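Local atomic coordinates of glutaminyl-tRNA synthetase (Saccharomyces cerevisiae, PDB entry 3TL4), a protein that attaches glutamine to tRNA(Gln) at the expense of ATP, this chain being its appended N-terminal tRNA-binding domain. Residues 10-16 and 34-39; 137-142 and 177-182. One frame throughout, in Å; residues are numbered along the deposited sequence.

Contact 1 (10-16 and 34-39); sequences LFSQVGF and LYKLIK
Leu-34 lies against the ring of Phe-11, its CD2 methyl over one face at 4.0 Å from the centroid and displaced toward the rim, a CH-pi contact 16° off the ring normal. The same ring turns its edge to the backbone of helix 28-39, where Tyr-35 N lies near the ring plane, 3.8 Å from Phe-11 CE1. Leu-10 meets Tyr-35 almost at right angles, driving its CD2 branch obliquely at the phenol ring. With CG trans to the backbone N (chi1 175°), Leu-10 reaches straight across, and its other branch, CD1, packs 3.9 Å from Ile-38 CG2 as the two side chains run past each other. Ile-38 meets three further residues: Val-14 tip to tip, CG1 being 3.9 Å from Ile-38 CG2, while Ile-38 CD1 lies 4.0 Å from Phe-11 CD1, oblique to that ring, and touches the edge of the Phe-16 ring. That second ring is brought in by the Schellman motif closing helix 4-13, in which Gly-15 takes positive phi and Phe-16 N bonds to Phe-11 O. In this apolar helix-helix packing of the tRNA-binding domain's N-terminal part, Val-21 of helix 18-24 backs both phenylalanines, Ile-24 backs Phe-11 and Leu-34, and helix 49-62 packs Val-55 and Ala-59 on Leu-34.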
# COMPACT_ATOMS: atom_id res chain seq x y z
N LEU A 10 12.84 11.53 20.17
CA LEU A 10 13.16 10.49 19.19
C LEU A 10 12.50 10.73 17.84
O LEU A 10 13.15 10.62 16.80
CB LEU A 10 12.74 9.12 19.72
CG LEU A 10 12.90 7.94 18.76
CD1 LEU A 10 14.36 7.76 18.37
CD2 LEU A 10 12.34 6.66 19.37
N PHE A 11 11.22 11.07 17.86
CA PHE A 11 10.42 11.24 16.65
C PHE A 11 10.92 12.37 15.77
O PHE A 11 10.95 12.24 14.54
CB PHE A 11 8.95 11.48 17.00
CG PHE A 11 8.30 10.32 17.70
CD1 PHE A 11 8.91 9.08 17.74
CD2 PHE A 11 7.07 10.47 18.31
CE1 PHE A 11 8.31 8.00 18.38
CE2 PHE A 11 6.46 9.40 18.96
CZ PHE A 11 7.08 8.16 18.99
N SER A 12 11.28 13.49 16.38
CA SER A 12 11.77 14.61 15.60
C SER A 12 13.21 14.36 15.16
O SER A 12 13.66 14.93 14.16
CB SER A 12 11.66 15.91 16.39
OG SER A 12 12.42 15.82 17.58
N GLN A 13 13.92 13.51 15.89
CA GLN A 13 15.28 13.13 15.51
C GLN A 13 15.30 12.23 14.28
O GLN A 13 16.23 12.31 13.48
CB GLN A 13 16.00 12.46 16.67
CG GLN A 13 16.49 13.46 17.71
CD GLN A 13 16.78 12.82 19.05
OE1 GLN A 13 16.54 11.62 19.25
NE2 GLN A 13 17.30 13.61 19.98
N VAL A 14 14.29 11.38 14.14
CA VAL A 14 14.17 10.57 12.93
C VAL A 14 13.55 11.39 11.79
O VAL A 14 13.46 10.95 10.65
CB VAL A 14 13.43 9.23 13.19
CG1 VAL A 14 13.97 8.58 14.47
CG2 VAL A 14 11.95 9.42 13.29
N GLY A 15 13.15 12.62 12.11
CA GLY A 15 12.78 13.57 11.08
C GLY A 15 11.30 13.83 10.89
O GLY A 15 10.91 14.45 9.90
N PHE A 16 10.48 13.36 11.81
CA PHE A 16 9.07 13.73 11.79
C PHE A 16 8.99 15.23 12.02
O PHE A 16 9.71 15.76 12.87
CB PHE A 16 8.25 12.98 12.86
CG PHE A 16 7.91 11.57 12.49
CD1 PHE A 16 6.97 11.31 11.51
CD2 PHE A 16 8.53 10.51 13.12
CE1 PHE A 16 6.66 10.00 11.16
CE2 PHE A 16 8.23 9.21 12.77
CZ PHE A 16 7.29 8.95 11.79
N LEU A 34 5.28 3.13 18.16
CA LEU A 34 6.18 3.82 17.24
C LEU A 34 7.58 3.88 17.82
O LEU A 34 8.55 3.52 17.16
CB LEU A 34 5.66 5.21 16.89
CG LEU A 34 6.46 5.96 15.82
CD1 LEU A 34 6.65 5.09 14.60
CD2 LEU A 34 5.74 7.23 15.45
N TYR A 35 7.68 4.31 19.08
CA TYR A 35 8.95 4.34 19.80
C TYR A 35 9.67 2.99 19.77
O TYR A 35 10.84 2.91 19.38
CB TYR A 35 8.72 4.78 21.26
CG TYR A 35 9.98 5.06 22.05
CD1 TYR A 35 10.60 4.06 22.79
CD2 TYR A 35 10.54 6.33 22.07
CE1 TYR A 35 11.76 4.32 23.51
CE2 TYR A 35 11.69 6.60 22.78
CZ TYR A 35 12.30 5.59 23.50
OH TYR A 35 13.45 5.86 24.21
N LYS A 36 8.97 1.93 20.18
CA LYS A 36 9.61 0.62 20.24
C LYS A 36 10.00 0.11 18.85
O LYS A 36 11.05 -0.50 18.69
CB LYS A 36 8.75 -0.41 20.97
CG LYS A 36 8.03 -1.42 20.05
CD LYS A 36 7.24 -2.49 20.83
CE LYS A 36 6.28 -3.29 19.92
NZ LYS A 36 6.94 -4.42 19.20
N LEU A 37 9.16 0.37 17.85
CA LEU A 37 9.47 -0.01 16.48
C LEU A 37 10.71 0.72 15.95
O LEU A 37 11.63 0.09 15.42
CB LEU A 37 8.26 0.22 15.55
CG LEU A 37 7.00 -0.61 15.84
CD1 LEU A 37 5.79 -0.09 15.08
CD2 LEU A 37 7.22 -2.11 15.59
N ILE A 38 10.74 2.04 16.10
CA ILE A 38 11.93 2.81 15.74
C ILE A 38 13.22 2.33 16.45
O ILE A 38 14.31 2.37 15.88
CB ILE A 38 11.73 4.31 16.00
CG1 ILE A 38 10.72 4.89 15.02
CG2 ILE A 38 13.05 5.06 15.88
CD1 ILE A 38 10.44 6.36 15.22
N LYS A 39 13.10 1.89 17.70
CA LYS A 39 14.28 1.49 18.48
C LYS A 39 14.86 0.13 18.08
O LYS A 39 15.99 -0.18 18.45
CB LYS A 39 13.97 1.51 19.98
CG LYS A 39 13.86 2.89 20.60
CD LYS A 39 15.20 3.59 20.67
CE LYS A 39 15.15 4.77 21.64
NZ LYS A 39 16.44 5.50 21.79

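Contact 2 (137-142 and 177-182); sequences ILTERY and LLGPKD
Tyr-142 is held between two aliphatic groups, one on each face of its ring. Leu-178 CD1 sits over the centre of one face, 3.9 Å from the centroid, and Lys-181 CG over the opposite face at 3.8 Å, both as CH-pi contacts. The lysine chain, extended beyond CG, carries on across the ring until CE lies 3.7 Å from Tyr-142 CD2. With an alanine here instead of Tyr-142, Leu-178 CD1 and Lys-181 CG are likely to lose the ring that separates them, leaving a gap.

Purely apolar contacts continue along the helices: Leu-138 CD2 packs 3.7 Å from Leu-177 CD1, and Ile-137 CG2 meets the other branch, Leu-177 CD2, roughly at right angles.

Among polar contacts, the Tyr-142 hydroxyl points at Gly-179 O, near the ring plane, but the modelled separation is too short to be taken literally and the bond's details are doubtful. Arg-141, bent at chi3 (61°), turns its guanidinium edge to Leu-178 O, and NH1 makes a weak bond to it at 3.3 Å. A water lies 2.6 Å from Pro-180 O and also near Leu-178 O, and accepts a weak bond from Arg-141 NH2.

As for charge, Asp-182 OD1 stands 4.0 Å from Arg-141 NH2, well out of the guanidinium plane, a long salt bridge resting on charge alone. Each has a further mate, Asp-185 at Arg-141 NE and Arg-184 at Asp-182 OD2.

Two helix ends thus meet, 134-140 and 166-178, each left through a positive-phi residue (Arg-141, Gly-179); the chain after Leu-178 folds over Tyr-142, which Val-174 and Leu-175 of helix 166-178 also touch.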
# COMPACT_ATOMS: atom_id res chain seq x y z
N ILE A 137 -20.06 -3.64 -22.42
CA ILE A 137 -19.33 -2.42 -22.71
C ILE A 137 -19.69 -1.75 -24.05
O ILE A 137 -19.74 -0.54 -24.12
CB ILE A 137 -17.82 -2.64 -22.64
CG1 ILE A 137 -17.42 -3.06 -21.22
CG2 ILE A 137 -17.10 -1.36 -23.02
CD1 ILE A 137 -15.99 -3.55 -21.12
N LEU A 138 -19.93 -2.52 -25.10
CA LEU A 138 -20.34 -1.96 -26.39
C LEU A 138 -21.71 -1.30 -26.29
O LEU A 138 -21.97 -0.30 -26.95
CB LEU A 138 -20.39 -3.04 -27.47
CG LEU A 138 -19.06 -3.41 -28.12
CD1 LEU A 138 -19.23 -4.58 -29.06
CD2 LEU A 138 -18.52 -2.21 -28.87
N THR A 139 -22.57 -1.87 -25.47
CA THR A 139 -23.91 -1.34 -25.27
C THR A 139 -23.92 -0.04 -24.49
O THR A 139 -24.67 0.88 -24.83
CB THR A 139 -24.80 -2.36 -24.56
OG1 THR A 139 -24.92 -3.53 -25.37
CG2 THR A 139 -26.18 -1.79 -24.31
N GLU A 140 -23.09 0.05 -23.46
CA GLU A 140 -23.13 1.19 -22.54
C GLU A 140 -22.12 2.28 -22.92
O GLU A 140 -22.30 3.47 -22.59
CB GLU A 140 -22.90 0.70 -21.11
CG GLU A 140 -23.90 -0.37 -20.63
CD GLU A 140 -25.34 0.17 -20.51
OE1 GLU A 140 -25.51 1.32 -20.05
OE2 GLU A 140 -26.28 -0.56 -20.90
N ARG A 141 -21.07 1.87 -23.62
CA ARG A 141 -20.03 2.77 -24.12
C ARG A 141 -19.33 3.51 -23.01
O ARG A 141 -19.02 2.92 -21.98
CB ARG A 141 -20.59 3.73 -25.18
CG ARG A 141 -21.04 2.99 -26.44
CD ARG A 141 -21.55 3.94 -27.51
NE ARG A 141 -20.50 4.88 -27.92
CZ ARG A 141 -19.46 4.56 -28.70
NH1 ARG A 141 -19.31 3.32 -29.18
NH2 ARG A 141 -18.57 5.50 -29.01
N TYR A 142 -19.06 4.79 -23.22
CA TYR A 142 -18.19 5.53 -22.31
C TYR A 142 -18.77 5.77 -20.91
O TYR A 142 -18.01 5.96 -19.96
CB TYR A 142 -17.69 6.83 -22.94
CG TYR A 142 -16.65 6.62 -24.01
CD1 TYR A 142 -17.00 6.56 -25.35
CD2 TYR A 142 -15.31 6.46 -23.68
CE1 TYR A 142 -16.06 6.36 -26.33
CE2 TYR A 142 -14.35 6.27 -24.65
CZ TYR A 142 -14.74 6.23 -25.98
OH TYR A 142 -13.80 6.03 -26.97
N LEU A 177 -11.90 -0.31 -28.85
CA LEU A 177 -13.16 -1.03 -29.02
C LEU A 177 -14.32 -0.11 -29.42
O LEU A 177 -15.18 -0.49 -30.22
CB LEU A 177 -13.52 -1.74 -27.71
CG LEU A 177 -14.89 -2.41 -27.56
CD1 LEU A 177 -15.08 -3.55 -28.57
CD2 LEU A 177 -15.07 -2.92 -26.13
N LEU A 178 -14.35 1.08 -28.84
CA LEU A 178 -15.51 1.95 -28.96
C LEU A 178 -15.35 2.93 -30.10
O LEU A 178 -16.33 3.36 -30.70
CB LEU A 178 -15.75 2.72 -27.65
CG LEU A 178 -16.13 1.84 -26.45
CD1 LEU A 178 -16.73 2.69 -25.35
CD2 LEU A 178 -17.14 0.79 -26.85
N GLY A 179 -14.10 3.24 -30.41
CA GLY A 179 -13.78 4.32 -31.32
C GLY A 179 -13.89 5.59 -30.52
O GLY A 179 -14.11 5.54 -29.31
N PRO A 180 -13.76 6.76 -31.18
CA PRO A 180 -13.81 8.00 -30.41
C PRO A 180 -15.22 8.34 -29.92
O PRO A 180 -16.20 7.80 -30.45
CB PRO A 180 -13.29 9.06 -31.40
CG PRO A 180 -13.51 8.47 -32.74
CD PRO A 180 -13.39 6.98 -32.59
N LYS A 181 -15.31 9.19 -28.90
CA LYS A 181 -16.59 9.66 -28.38
C LYS A 181 -17.35 10.38 -29.48
O LYS A 181 -16.78 11.20 -30.19
CB LYS A 181 -16.38 10.61 -27.20
CG LYS A 181 -15.53 10.00 -26.10
CD LYS A 181 -15.71 10.77 -24.82
CE LYS A 181 -14.88 10.18 -23.69
NZ LYS A 181 -15.14 10.91 -22.42
N ASP A 182 -18.63 10.07 -29.61
CA ASP A 182 -19.49 10.71 -30.60
C ASP A 182 -20.88 11.02 -30.02
O ASP A 182 -21.04 11.08 -28.80
CB ASP A 182 -19.55 9.89 -31.90
CG ASP A 182 -20.13 8.49 -31.71
OD1 ASP A 182 -20.84 8.26 -30.72
OD2 ASP A 182 -19.88 7.63 -32.58
O HOH W 1 -17.18 6.05 -32.07

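The two contacts come in series along the chain, contact 1 closing before contact 2 opens, and they share no helix. Their centres are 52 Å apart, their nearest atoms about 40 Å, and they fall on opposite sides of the centre of this piece, whose regular structure is all helical. Contact 1 joins helices 4-13 and 28-39 near the N-terminus; contact 2 ties helix 134-140 to the end of helix 166-178, close to the C-terminus of the construct. They do not touch, consistent with an elongated tRNA-binding appendage whose two ends pack separately. Contact 2 also links the sequence ranges of the two non-specific RNA-binding regions, whereas contact 1 lies wholly within the first.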